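PDB 4FD7: putative arylalkylamine N-Acetyltransferase 7 from Aedes aegypti, which probably transfers an acetyl group from acetyl-CoA to the amine of an arylalkylamine or related substrate, as a member of the GNAT family of N-acetyltransferases. Local coordinates for residues 11-16 and 33-38; 40-45 and 77-82; 86-91 and 102-107. All coordinates share one frame; numbering follows the deposited sequence.

Contact 1: residues 11-16 and 33-38; sequences FPSVWH and VQDLPE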
# COMPACT_ATOMS: atom_id res chain seq x y z
N PHE A 11 9.58 17.65 7.31
CA PHE A 11 8.42 17.35 6.50
C PHE A 11 8.13 18.50 5.55
O PHE A 11 8.05 19.66 5.99
CB PHE A 11 7.20 17.06 7.37
CG PHE A 11 5.98 16.63 6.59
CD1 PHE A 11 5.03 17.55 6.21
CD2 PHE A 11 5.81 15.29 6.23
CE1 PHE A 11 3.90 17.16 5.47
CE2 PHE A 11 4.69 14.89 5.50
CZ PHE A 11 3.75 15.83 5.12
N PRO A 12 7.95 18.20 4.26
CA PRO A 12 8.16 16.88 3.64
C PRO A 12 9.63 16.52 3.44
O PRO A 12 10.41 17.37 3.02
CB PRO A 12 7.47 17.02 2.28
CG PRO A 12 7.44 18.50 2.01
CD PRO A 12 7.27 19.15 3.35
N SER A 13 9.98 15.27 3.73
CA SER A 13 11.33 14.78 3.54
C SER A 13 11.43 13.94 2.28
O SER A 13 10.47 13.25 1.91
CB SER A 13 11.76 13.93 4.73
OG SER A 13 11.85 14.73 5.89
N VAL A 14 12.59 13.99 1.64
CA VAL A 14 12.87 13.05 0.56
C VAL A 14 13.56 11.83 1.14
O VAL A 14 14.60 11.93 1.79
CB VAL A 14 13.74 13.68 -0.53
CG1 VAL A 14 14.02 12.65 -1.64
CG2 VAL A 14 13.04 14.90 -1.10
N TRP A 15 12.99 10.66 0.91
CA TRP A 15 13.50 9.45 1.55
C TRP A 15 14.42 8.62 0.68
O TRP A 15 15.31 7.94 1.19
CB TRP A 15 12.35 8.58 2.06
CG TRP A 15 11.52 9.29 3.10
CD1 TRP A 15 10.22 9.67 2.98
CD2 TRP A 15 11.94 9.71 4.40
NE1 TRP A 15 9.80 10.30 4.13
CE2 TRP A 15 10.84 10.34 5.02
CE3 TRP A 15 13.15 9.61 5.11
CZ2 TRP A 15 10.91 10.88 6.31
CZ3 TRP A 15 13.21 10.15 6.39
CH2 TRP A 15 12.10 10.77 6.98
N HIS A 16 14.19 8.65 -0.63
CA HIS A 16 14.90 7.75 -1.54
C HIS A 16 15.01 8.35 -2.94
O HIS A 16 14.10 9.05 -3.39
CB HIS A 16 14.16 6.41 -1.58
CG HIS A 16 14.80 5.37 -2.44
ND1 HIS A 16 16.12 4.99 -2.31
CD2 HIS A 16 14.28 4.60 -3.43
CE1 HIS A 16 16.39 4.04 -3.18
NE2 HIS A 16 15.30 3.79 -3.88
N VAL A 33 11.34 9.38 -4.09
CA VAL A 33 10.21 9.01 -3.25
C VAL A 33 10.28 9.87 -1.99
O VAL A 33 11.33 9.95 -1.34
CB VAL A 33 10.25 7.53 -2.84
CG1 VAL A 33 8.91 7.14 -2.17
CG2 VAL A 33 10.54 6.63 -4.05
N GLN A 34 9.17 10.53 -1.66
CA GLN A 34 9.18 11.49 -0.55
C GLN A 34 7.84 11.52 0.17
O GLN A 34 6.86 10.96 -0.30
CB GLN A 34 9.48 12.90 -1.07
CG GLN A 34 8.43 13.42 -2.07
CD GLN A 34 8.50 14.93 -2.26
OE1 GLN A 34 9.25 15.44 -3.09
NE2 GLN A 34 7.72 15.65 -1.48
N ASP A 35 7.82 12.20 1.32
CA ASP A 35 6.56 12.47 2.02
C ASP A 35 5.60 13.14 1.06
O ASP A 35 5.99 14.01 0.27
CB ASP A 35 6.77 13.42 3.20
CG ASP A 35 7.49 12.78 4.36
OD1 ASP A 35 7.22 11.60 4.67
OD2 ASP A 35 8.32 13.49 4.97
N LEU A 36 4.33 12.73 1.12
CA LEU A 36 3.30 13.33 0.28
C LEU A 36 2.90 14.68 0.86
O LEU A 36 2.37 14.73 1.98
CB LEU A 36 2.08 12.40 0.23
CG LEU A 36 0.87 12.97 -0.51
CD1 LEU A 36 1.15 13.05 -2.00
CD2 LEU A 36 -0.39 12.12 -0.24
N PRO A 37 3.16 15.78 0.12
CA PRO A 37 2.80 17.11 0.63
C PRO A 37 1.30 17.26 0.80
O PRO A 37 0.53 16.69 0.03
CB PRO A 37 3.31 18.06 -0.48
CG PRO A 37 4.37 17.27 -1.20
CD PRO A 37 3.87 15.85 -1.17
N GLU A 38 0.89 18.01 1.81
CA GLU A 38 -0.54 18.17 2.07
C GLU A 38 -1.30 18.70 0.84
O GLU A 38 -2.39 18.22 0.53
CB GLU A 38 -0.78 19.06 3.28
CG GLU A 38 -0.25 18.47 4.60
CD GLU A 38 -1.35 18.23 5.62
OE1 GLU A 38 -2.52 18.56 5.30
OE2 GLU A 38 -1.06 17.71 6.73
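D35 receives two N-H groups from segment 11-16, one on each carboxylate oxygen. S13 N reaches OD2 of D35 at 2.7 Å, nearly straight at 169°, on the anti side of OD2 and tilted out of the carboxylate plane. W15 NE1 reaches OD1 of D35 at 2.9 Å; OD1 lies in the indole plane, but NE1 meets it from well above the carboxylate plane. With CG anti to its carbonyl carbon (chi1 -72°), D35 presents both oxygens to the neighbouring strand. The F11 ring closes the packed end obliquely, its CE2 3.4 Å from D35 CB, while S13 CB lies over one face of the indole. Beyond this knot the backbones pair as an antiparallel hairpin, strand 14-21 with 28-35, interrupted by a classic beta bulge: W15 N and H16 N both donate to V33 O, at 2.9 and 3.2 Å. The solvent side is looser: exposed V14 meets the buried Q34 through CG2 and CB at 4.1 Å, and exposed P12 lies at the margin. R5 adds a salt bridge to D35 OD2. Two neutral donors and one arginine around a buried carboxylate would probably favour its ionised form.

Contact 2: residues 40-45 and 77-82; sequences RFEDAI and LWKAML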
# COMPACT_ATOMS: atom_id res chain seq x y z
N ARG A 40 -0.97 18.09 -2.09
CA ARG A 40 -1.14 17.08 -3.13
C ARG A 40 -2.06 15.93 -2.68
O ARG A 40 -2.26 14.95 -3.42
CB ARG A 40 0.21 16.52 -3.56
CG ARG A 40 1.24 17.57 -3.96
CD ARG A 40 0.78 18.49 -5.08
NE ARG A 40 0.35 17.80 -6.30
CZ ARG A 40 1.14 17.32 -7.26
NH1 ARG A 40 0.61 16.72 -8.32
NH2 ARG A 40 2.47 17.42 -7.17
N PHE A 41 -2.62 16.06 -1.48
CA PHE A 41 -3.50 15.01 -0.96
C PHE A 41 -4.59 14.61 -1.97
O PHE A 41 -4.72 13.43 -2.32
CB PHE A 41 -4.13 15.39 0.39
CG PHE A 41 -3.21 15.21 1.57
CD1 PHE A 41 -1.88 14.84 1.40
CD2 PHE A 41 -3.69 15.38 2.86
CE1 PHE A 41 -1.04 14.67 2.49
CE2 PHE A 41 -2.86 15.20 3.96
CZ PHE A 41 -1.53 14.85 3.78
N GLU A 42 -5.35 15.58 -2.48
CA GLU A 42 -6.44 15.20 -3.38
C GLU A 42 -5.87 14.61 -4.66
O GLU A 42 -6.43 13.62 -5.17
CB GLU A 42 -7.42 16.35 -3.68
CG GLU A 42 -8.73 15.86 -4.37
CD GLU A 42 -9.71 15.14 -3.42
OE1 GLU A 42 -9.67 15.41 -2.20
OE2 GLU A 42 -10.52 14.32 -3.91
N ASP A 43 -4.74 15.14 -5.14
CA ASP A 43 -4.17 14.61 -6.37
C ASP A 43 -3.88 13.13 -6.15
O ASP A 43 -4.24 12.29 -6.98
CB ASP A 43 -2.90 15.39 -6.77
CG ASP A 43 -3.21 16.79 -7.27
OD1 ASP A 43 -4.36 17.03 -7.68
OD2 ASP A 43 -2.30 17.65 -7.26
N ALA A 44 -3.32 12.83 -4.97
CA ALA A 44 -2.99 11.45 -4.62
C ALA A 44 -4.24 10.60 -4.64
O ALA A 44 -4.26 9.51 -5.23
CB ALA A 44 -2.31 11.39 -3.27
N ILE A 45 -5.29 11.11 -4.00
CA ILE A 45 -6.55 10.39 -3.93
C ILE A 45 -7.00 10.10 -5.35
O ILE A 45 -7.34 8.95 -5.68
CB ILE A 45 -7.61 11.21 -3.16
CG1 ILE A 45 -7.27 11.26 -1.67
CG2 ILE A 45 -9.03 10.65 -3.41
CD1 ILE A 45 -7.12 9.91 -1.05
N LEU A 77 -11.67 5.88 3.70
CA LEU A 77 -10.52 5.28 4.42
C LEU A 77 -9.19 6.01 4.19
O LEU A 77 -8.49 6.38 5.15
CB LEU A 77 -10.37 3.80 4.07
CG LEU A 77 -9.31 3.06 4.90
CD1 LEU A 77 -9.59 3.34 6.36
CD2 LEU A 77 -9.34 1.57 4.64
N TRP A 78 -8.82 6.16 2.91
CA TRP A 78 -7.60 6.87 2.55
C TRP A 78 -7.56 8.27 3.15
O TRP A 78 -6.52 8.70 3.67
CB TRP A 78 -7.48 6.98 1.03
CG TRP A 78 -7.17 5.69 0.34
CD1 TRP A 78 -6.38 4.67 0.80
CD2 TRP A 78 -7.61 5.29 -0.97
NE1 TRP A 78 -6.32 3.66 -0.13
CE2 TRP A 78 -7.07 4.02 -1.23
CE3 TRP A 78 -8.42 5.89 -1.94
CZ2 TRP A 78 -7.30 3.33 -2.42
CZ3 TRP A 78 -8.66 5.21 -3.13
CH2 TRP A 78 -8.11 3.94 -3.35
N LYS A 79 -8.69 8.98 3.05
CA LYS A 79 -8.78 10.34 3.59
C LYS A 79 -8.58 10.36 5.10
O LYS A 79 -7.98 11.31 5.62
CB LYS A 79 -10.07 11.05 3.19
CG LYS A 79 -10.05 11.49 1.74
CD LYS A 79 -11.20 12.42 1.39
CE LYS A 79 -11.11 12.80 -0.07
NZ LYS A 79 -12.13 13.81 -0.45
N ALA A 80 -9.06 9.34 5.79
CA ALA A 80 -8.79 9.23 7.23
C ALA A 80 -7.31 8.97 7.51
O ALA A 80 -6.79 9.39 8.56
CB ALA A 80 -9.64 8.16 7.89
N MET A 81 -6.64 8.27 6.60
CA MET A 81 -5.22 7.93 6.82
C MET A 81 -4.22 9.05 6.54
O MET A 81 -3.21 9.16 7.23
CB MET A 81 -4.83 6.72 5.97
CG MET A 81 -5.56 5.42 6.34
SD MET A 81 -5.26 4.15 5.10
CE MET A 81 -3.51 3.89 5.31
N LEU A 82 -4.48 9.86 5.51
CA LEU A 82 -3.51 10.87 5.06
C LEU A 82 -2.95 11.81 6.13
O LEU A 82 -1.75 12.11 6.10
CB LEU A 82 -4.09 11.69 3.90
CG LEU A 82 -4.31 10.90 2.61
CD1 LEU A 82 -5.31 11.62 1.72
CD2 LEU A 82 -3.00 10.72 1.88
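K79 NZ reaches OE1 of E42 at 3.4 Å, a weak hydrogen bond within the one salt bridge that spans these two helical segments. A sounder bond lies within 40-45, where R40 NE donates to the anti lone pair of D43 OD2 at 2.8 Å and R40 NH1 adds a weak second grip on the same oxygen. In the bridge across, the lysine chain runs extended beyond CG, whereas the glutamate bends at chi2 (75°), bringing its carboxylate across to the ammonium. NZ lies farther from the second oxygen, E42 OE2, at 3.9 Å, so the charges meet unevenly. R46 makes a further long, weak ion pair with OE2 of E42.

Beneath this polar rim the contact is apolar. L82 CB sits over one face of the F41 ring in a CH-pi contact, 3.9 Å from the ring centroid and 20° off its normal, displaced toward the CE2 side. L82 CD1 turns instead to I45 and meets its CD1 at 3.7 Å. The same I45 CD1 lies 3.6 Å from W78 CB, so this one methyl touches both residues. The indole N-H of W78 is satisfied by M151 O on strand 146-155, and I103 of strand 98-108 packs against both W78 and L82 from the sheet.

The short helical segments run roughly antiparallel (148°), their axes 11.0 Å apart at closest approach, a spacing bridged by long side chains. Helices 41-55 and 68-81 thus pair on one face of the central sheet, in keeping with the N-terminal helices of the GNAT fold.

Contact 3: residues 86-91 and 102-107; sequences MSLVCF and NILDVA
The mouth of the beta hairpin formed by strands 88-92 and 98-108 is joined here by S87, L88, N102 and L104. L88 and N102 form an antiparallel hydrogen-bonded pair: L88 N donates to N102 O at 3.0 Å and N102 N to L88 O at 2.9 Å, each donor in the plane of the carbonyl it meets. One step toward the open end, a side chain replaces the backbone partner: L104 N donates to S87 OG at 3.0 Å, almost straight at 164°. OG stands anti to the carbonyl carbon (chi1 -62°), which swings it across to the other strand. The hydroxyl in turn donates to a water at 2.8 Å from S87 OG; that water donates to L104 O and accepts from M86 N, so it bridges the strands where they begin to splay.

Within the GNAT fold this hairpin lies inside the larger antiparallel sheet, flanked by strands 28-35 and 146-155. On the face carrying L88 and N102, L104 CD1 meets L88 CD1 at 3.8 Å, and L175 of helix 172-179 packs on L88 and M86. L104 CD1 also presses on M86 O at 3.4 Å, an apolar neighbour for a buried carbonyl oxygen that has no polar partner in the model. The amide of N102 is held by G152 O at ND2 and by R172 at OD1.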
# COMPACT_ATOMS: atom_id res chain seq x y z
N MET A 86 2.26 9.91 6.76
CA MET A 86 3.16 8.80 6.56
C MET A 86 3.12 8.32 5.12
O MET A 86 3.90 7.46 4.74
CB MET A 86 2.84 7.64 7.52
CG MET A 86 3.13 7.96 9.00
SD MET A 86 4.90 8.17 9.38
CE MET A 86 5.49 6.50 9.16
N SER A 87 2.23 8.89 4.30
CA SER A 87 2.07 8.38 2.94
C SER A 87 3.18 8.84 1.99
O SER A 87 3.71 9.94 2.12
CB SER A 87 0.68 8.68 2.38
OG SER A 87 -0.30 8.03 3.17
N LEU A 88 3.52 7.97 1.04
CA LEU A 88 4.68 8.21 0.19
C LEU A 88 4.33 8.45 -1.28
O LEU A 88 3.40 7.85 -1.79
CB LEU A 88 5.65 7.04 0.33
CG LEU A 88 6.29 6.90 1.72
CD1 LEU A 88 7.14 5.65 1.81
CD2 LEU A 88 7.13 8.14 2.01
N VAL A 89 5.08 9.33 -1.95
CA VAL A 89 4.77 9.66 -3.34
C VAL A 89 6.05 9.67 -4.17
O VAL A 89 7.12 10.01 -3.66
CB VAL A 89 4.05 11.04 -3.45
CG1 VAL A 89 4.93 12.21 -2.95
CG2 VAL A 89 3.61 11.31 -4.89
N CYS A 90 5.94 9.26 -5.43
CA CYS A 90 7.09 9.25 -6.33
C CYS A 90 6.94 10.33 -7.40
O CYS A 90 5.87 10.47 -8.02
CB CYS A 90 7.24 7.87 -7.01
SG CYS A 90 8.63 7.69 -8.19
N PHE A 91 8.01 11.10 -7.60
CA PHE A 91 8.04 12.09 -8.68
C PHE A 91 9.25 11.83 -9.56
O PHE A 91 10.27 11.37 -9.08
CB PHE A 91 8.15 13.52 -8.14
CG PHE A 91 6.97 13.98 -7.33
CD1 PHE A 91 5.72 14.12 -7.90
CD2 PHE A 91 7.13 14.30 -5.98
CE1 PHE A 91 4.62 14.57 -7.14
CE2 PHE A 91 6.05 14.74 -5.21
CZ PHE A 91 4.79 14.88 -5.79
N ASN A 102 1.68 5.58 -2.34
CA ASN A 102 1.45 4.46 -1.42
C ASN A 102 0.83 5.11 -0.20
O ASN A 102 1.48 5.91 0.48
CB ASN A 102 2.79 3.81 -1.03
CG ASN A 102 2.67 2.32 -0.66
OD1 ASN A 102 3.68 1.65 -0.47
ND2 ASN A 102 1.44 1.82 -0.53
N ILE A 103 -0.44 4.81 0.05
CA ILE A 103 -1.12 5.36 1.22
C ILE A 103 -0.80 4.48 2.43
O ILE A 103 -1.11 3.29 2.43
CB ILE A 103 -2.65 5.47 1.01
CG1 ILE A 103 -2.95 6.28 -0.25
CG2 ILE A 103 -3.32 6.10 2.22
CD1 ILE A 103 -2.56 7.75 -0.15
N LEU A 104 -0.16 5.07 3.44
CA LEU A 104 0.36 4.30 4.55
C LEU A 104 -0.19 4.81 5.88
O LEU A 104 -0.53 6.00 6.02
CB LEU A 104 1.90 4.40 4.60
CG LEU A 104 2.80 4.11 3.38
CD1 LEU A 104 4.25 4.25 3.79
CD2 LEU A 104 2.56 2.75 2.81
N ASP A 105 -0.27 3.92 6.86
CA ASP A 105 -0.45 4.38 8.24
C ASP A 105 0.22 3.42 9.21
O ASP A 105 0.87 2.47 8.78
CB ASP A 105 -1.93 4.62 8.58
CG ASP A 105 -2.74 3.35 8.64
OD1 ASP A 105 -2.21 2.25 8.39
OD2 ASP A 105 -3.95 3.47 8.93
N VAL A 106 0.07 3.64 10.51
CA VAL A 106 0.70 2.74 11.46
C VAL A 106 -0.33 1.84 12.13
O VAL A 106 -1.34 2.31 12.65
CB VAL A 106 1.54 3.53 12.49
CG1 VAL A 106 2.13 2.60 13.57
CG2 VAL A 106 2.66 4.28 11.76
N ALA A 107 -0.10 0.53 12.05
CA ALA A 107 -0.94 -0.45 12.73
C ALA A 107 -0.39 -0.61 14.15
O ALA A 107 0.82 -0.63 14.35
CB ALA A 107 -0.91 -1.77 12.00
O HOH W 1 -0.56 8.69 5.89

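In the fold
The three contacts follow one another along the chain without overlap, each closing before the next opens. Contacts 1 and 3 lie in one five-stranded antiparallel sheet, their centres about 9 Å apart; strands 28-35 and 88-92 are neighbours, and Q34 N to V89 O and L36 N to S87 O are probable hydrogen bonds between them. Contact 2 packs helices 41-55 and 68-81 on this sheet, its centre about 14 Å from that of contact 1 and 10 Å from that of contact 3. L82 joins all three, touching L36 and I103. Together they tie the N-terminal hairpin, the helix pair and the central hairpin into one GNAT-like layered body.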